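Local coordinates for protein neurotoxin (Clostridium botulinum, PDB 1ZB7) that acts as a zinc endopeptidase in the host cytosol, cleaving synaptobrevins, with VAMP2 cut at a single Ala-Ala bond, at residues 400-405 with 416-421; 364-369 with 409-414. One frame throughout, in Å; residues are numbered along the deposited sequence.

Contact 1: 400-405 with 416-421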
# COMPACT_ATOMS: atom_id res chain seq x y z
N ALA A 400 2.08 22.30 26.21
CA ALA A 400 0.78 22.51 26.94
C ALA A 400 0.56 23.97 27.35
O ALA A 400 -0.59 24.50 27.26
CB ALA A 400 0.67 21.58 28.13
N SER A 401 1.65 24.68 27.70
CA SER A 401 1.48 26.08 28.19
C SER A 401 1.03 27.01 27.05
O SER A 401 0.51 28.15 27.31
CB SER A 401 2.73 26.66 28.88
OG SER A 401 3.86 26.65 28.01
N LYS A 402 1.20 26.57 25.80
CA LYS A 402 0.67 27.41 24.70
C LYS A 402 -0.61 26.87 24.12
O LYS A 402 -1.06 27.34 23.07
CB LYS A 402 1.72 27.62 23.62
CG LYS A 402 3.12 27.95 24.11
CD LYS A 402 4.06 28.03 22.91
CE LYS A 402 3.61 29.07 21.87
NZ LYS A 402 4.73 29.59 20.97
N ASN A 403 -1.22 25.94 24.84
CA ASN A 403 -2.37 25.19 24.33
C ASN A 403 -2.10 24.52 22.97
O ASN A 403 -2.95 24.53 22.07
CB ASN A 403 -3.67 26.08 24.26
CG ASN A 403 -4.97 25.24 24.35
OD1 ASN A 403 -5.01 24.13 24.96
ND2 ASN A 403 -6.05 25.77 23.75
N LEU A 404 -0.90 23.97 22.83
CA LEU A 404 -0.53 23.22 21.60
C LEU A 404 -0.47 21.74 21.84
O LEU A 404 -0.10 20.96 20.91
CB LEU A 404 0.75 23.79 20.99
CG LEU A 404 0.65 25.25 20.51
CD1 LEU A 404 1.94 25.77 19.98
CD2 LEU A 404 -0.39 25.43 19.40
N LYS A 405 -0.84 21.30 23.05
CA LYS A 405 -0.85 19.87 23.36
C LYS A 405 -2.14 19.20 22.87
O LYS A 405 -2.10 18.12 22.26
CB LYS A 405 -0.58 19.58 24.84
CG LYS A 405 -0.89 18.13 25.26
CD LYS A 405 -0.16 17.81 26.55
CE LYS A 405 -0.26 16.36 26.95
NZ LYS A 405 0.94 15.92 27.68
N ASN A 416 -0.15 26.12 14.01
CA ASN A 416 1.16 26.48 14.53
C ASN A 416 2.08 27.01 13.40
O ASN A 416 3.18 26.52 13.16
CB ASN A 416 1.80 25.26 15.29
CG ASN A 416 2.95 25.70 16.17
OD1 ASN A 416 3.10 26.90 16.39
ND2 ASN A 416 3.82 24.76 16.61
N LYS A 417 1.55 27.97 12.68
CA LYS A 417 2.24 28.59 11.55
C LYS A 417 3.60 29.21 11.85
O LYS A 417 4.49 29.25 11.01
CB LYS A 417 1.31 29.65 10.92
CG LYS A 417 0.10 29.05 10.22
CD LYS A 417 -0.50 30.04 9.18
CE LYS A 417 -1.49 29.38 8.19
NZ LYS A 417 -0.91 28.04 7.70
N GLU A 418 3.78 29.68 13.05
CA GLU A 418 5.05 30.32 13.41
C GLU A 418 6.21 29.28 13.47
O GLU A 418 7.42 29.61 13.39
CB GLU A 418 4.86 31.08 14.74
CG GLU A 418 4.80 30.13 15.89
CD GLU A 418 4.53 30.80 17.22
OE1 GLU A 418 5.42 31.58 17.67
OE2 GLU A 418 3.49 30.47 17.85
N ALA A 419 5.84 28.00 13.56
CA ALA A 419 6.84 26.96 13.73
C ALA A 419 7.68 26.69 12.47
O ALA A 419 8.78 26.16 12.55
CB ALA A 419 6.17 25.73 14.21
N TYR A 420 7.18 27.10 11.30
CA TYR A 420 7.73 26.58 10.00
C TYR A 420 7.59 27.57 8.91
O TYR A 420 6.84 28.48 9.01
CB TYR A 420 7.01 25.29 9.54
CG TYR A 420 5.61 25.54 9.05
CD1 TYR A 420 5.34 25.85 7.71
CD2 TYR A 420 4.55 25.43 9.92
CE1 TYR A 420 4.01 26.12 7.26
CE2 TYR A 420 3.24 25.67 9.50
CZ TYR A 420 2.98 26.03 8.20
OH TYR A 420 1.68 26.23 7.87
N GLU A 421 8.24 27.29 7.80
CA GLU A 421 7.97 28.04 6.58
C GLU A 421 7.85 27.09 5.38
O GLU A 421 8.47 26.00 5.37
CB GLU A 421 9.04 29.16 6.48
CG GLU A 421 10.30 28.83 5.77
CD GLU A 421 11.60 28.65 6.64
OE1 GLU A 421 11.61 28.62 7.91
OE2 GLU A 421 12.66 28.50 5.95
O HOH W 1 4.52 27.30 18.90

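Contact 2: 364-369 with 409-414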
# COMPACT_ATOMS: atom_id res chain seq x y z
N TYR A 364 5.29 9.37 23.19
CA TYR A 364 5.84 10.75 23.21
C TYR A 364 4.76 11.83 22.92
O TYR A 364 5.06 13.04 22.96
CB TYR A 364 6.99 10.92 22.20
CG TYR A 364 8.23 10.31 22.70
CD1 TYR A 364 9.23 11.10 23.29
CD2 TYR A 364 8.42 8.91 22.66
CE1 TYR A 364 10.39 10.52 23.82
CE2 TYR A 364 9.59 8.34 23.16
CZ TYR A 364 10.57 9.17 23.78
OH TYR A 364 11.72 8.61 24.31
N GLY A 365 3.51 11.41 22.69
CA GLY A 365 2.41 12.38 22.35
C GLY A 365 2.74 13.10 21.05
O GLY A 365 2.65 14.33 20.92
N ILE A 366 3.20 12.33 20.08
CA ILE A 366 3.58 12.83 18.76
C ILE A 366 2.60 12.27 17.78
O ILE A 366 2.29 11.09 17.75
CB ILE A 366 5.01 12.45 18.42
CG1 ILE A 366 6.01 13.20 19.33
CG2 ILE A 366 5.32 12.74 17.01
CD1 ILE A 366 7.48 12.58 19.24
N LYS A 367 2.02 13.17 17.00
CA LYS A 367 1.30 12.78 15.83
C LYS A 367 2.19 12.29 14.65
O LYS A 367 3.14 12.93 14.25
CB LYS A 367 0.39 13.92 15.35
CG LYS A 367 -0.64 13.34 14.47
CD LYS A 367 -1.82 14.09 14.35
CE LYS A 367 -2.85 13.24 13.60
NZ LYS A 367 -4.16 13.21 14.33
N THR A 368 1.81 11.16 14.10
CA THR A 368 2.36 10.66 12.84
C THR A 368 1.26 10.25 11.87
O THR A 368 0.08 10.30 12.16
CB THR A 368 3.43 9.55 13.15
OG1 THR A 368 4.36 9.42 12.06
CG2 THR A 368 2.82 8.30 13.47
N ARG A 369 1.66 9.92 10.67
CA ARG A 369 0.79 9.40 9.66
C ARG A 369 0.02 8.22 10.19
O ARG A 369 0.48 7.44 11.01
CB ARG A 369 1.60 8.85 8.54
CG ARG A 369 2.44 9.83 7.81
CD ARG A 369 3.11 9.18 6.64
NE ARG A 369 3.96 8.05 6.97
CZ ARG A 369 4.35 7.12 6.09
NH1 ARG A 369 3.88 7.12 4.81
NH2 ARG A 369 5.18 6.20 6.50
N ASN A 409 -2.06 20.12 18.33
CA ASN A 409 -2.15 21.40 17.63
C ASN A 409 -0.80 22.01 17.25
O ASN A 409 -0.68 22.79 16.28
CB ASN A 409 -2.97 22.41 18.46
CG ASN A 409 -4.47 22.34 18.16
OD1 ASN A 409 -4.94 21.51 17.39
ND2 ASN A 409 -5.21 23.17 18.80
N GLY A 410 0.20 21.67 18.01
CA GLY A 410 1.55 22.18 17.73
C GLY A 410 2.16 21.61 16.44
O GLY A 410 3.07 22.17 15.92
N GLN A 411 1.65 20.48 15.96
CA GLN A 411 2.05 19.88 14.67
C GLN A 411 1.07 20.22 13.53
O GLN A 411 1.27 19.85 12.38
CB GLN A 411 2.15 18.36 14.81
CG GLN A 411 3.36 17.84 15.67
CD GLN A 411 3.33 16.33 15.76
OE1 GLN A 411 2.81 15.80 16.71
NE2 GLN A 411 3.74 15.65 14.72
N ASN A 412 0.04 20.97 13.86
CA ASN A 412 -1.05 21.28 12.92
C ASN A 412 -0.62 22.42 12.03
O ASN A 412 -0.39 23.50 12.50
CB ASN A 412 -2.32 21.61 13.72
CG ASN A 412 -3.58 21.70 12.85
OD1 ASN A 412 -3.56 22.22 11.74
ND2 ASN A 412 -4.70 21.18 13.37
N LYS A 413 -0.49 22.19 10.72
CA LYS A 413 0.04 23.30 9.86
C LYS A 413 -0.85 24.58 9.96
O LYS A 413 -0.31 25.68 9.78
CB LYS A 413 0.09 22.92 8.41
CG LYS A 413 1.30 22.20 7.85
CD LYS A 413 1.67 23.05 6.61
CE LYS A 413 2.02 22.27 5.50
NZ LYS A 413 2.18 23.27 4.39
N ALA A 414 -2.17 24.41 10.12
CA ALA A 414 -3.08 25.60 10.12
C ALA A 414 -3.03 26.40 11.42
O ALA A 414 -3.32 27.57 11.38
CB ALA A 414 -4.51 25.23 9.82

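Contact 1: 400-405 with 416-421
The closest CA atoms of 400-405 and 416-421, those of Leu404 and Asn416, are 8.0 Å apart, and the contacts within 4.5 Å run between side chains. Both segments belong to the long loop that joins strand 377-381 to strand 421-422 in the clostridial neurotoxin zinc protease fold, and each carries a short 3-10 turn, at 400-401 and at 417-419.

The polar half of the contact is a salt bridge between Lys402 and Glu418, whose side chains approach from opposite directions. Lys402 NZ stands 3.5 Å from Glu418 OE2, and as a hydrogen bond the pair is weak; OE1 lies 3.9 Å from the same nitrogen. Glu418 leaves its backbone with CG between N and the carbonyl carbon (chi1 74°) and then runs extended, which carries the carboxylate out to meet the amine. The lysine chain is instead kinked at chi3 (58°). Lys402 NZ is also tied to the carbonyl oxygen of Thr389, so the ammonium group has a firmer hold than the carboxylate gives.

Deeper down, Leu404 crosses Asn416 at about a right angle and sets its CD1 methyl 3.9 Å from Asn416 CG, with OD1 and ND2 at much the same distance. The amide is fixed at its nitrogen, since Asn416 ND2 donates to Gly410 O.

One water connects the two halves: it accepts from Lys402 NZ at 3.1 Å and probably donates to Asn416 OD1 at 2.9 Å.

Contact 2: 364-369 with 409-414
Two hydrogen bonds join the side-chain amide of Gln411 to the backbone of Lys367, a two-point pairing of one amide with the N-H and C=O of a single residue. Lys367 N donates to Gln411 OE1 over 2.8 Å, in the carbonyl plane and on a lone pair, though the N-H...O angle is a modest 144°. The return bond, Gln411 NE2 to Lys367 O, is also 2.8 Å and straighter, at 164°. With CG anti to the carbonyl carbon (chi1 -71°) and an extended chain beyond it, Gln411 spans the 7.2 Å between its CA and that of Lys367. Further bonds, from Asn398 ND2 to OE1 and from NE2 to Phe221 O, help fix the rotation of this buried amide.

Van der Waals contacts add to the bonds: Lys367 CB lies 3.4 Å from Gln411 OE1, and Ile366 CG2 is 4.0 Å from that oxygen.

Segment 364-369 leaves helix 357-364 through a Schellman motif at Gly365. Ile366 then packs on Leu226 of helix 224-239, which carries the HExxH zinc-protease motif, Lys367 on Phe203 of strand 199-208 and Gln411 on Tyr220 of strand 215-221; the pairing thus holds the helix exit and the 409-414 loop beside the four-stranded antiparallel sheet.

Contacts 1 and 2 lie with their centres 10 Å apart, and their second segments follow closely in the one loop between strands 377-381 and 421-422. Both are partly buried, but contact 1, about 27 Å from the chain centre, includes an exposed residue, whereas contact 2, about 22 Å from it, has none. Contact 1 stays within that loop and grades from a buried leucine-asparagine pair to a partly exposed charged pair. Contact 2 reaches from the loop to the exit of helix 357-364, and its bonds are short, neutral and centred on a buried amide. They meet directly: Tyr420 OH lies 2.8 Å from Lys413 O, a probable hydrogen bond, and Asn416 CB packs 3.6 Å from Asn409 O.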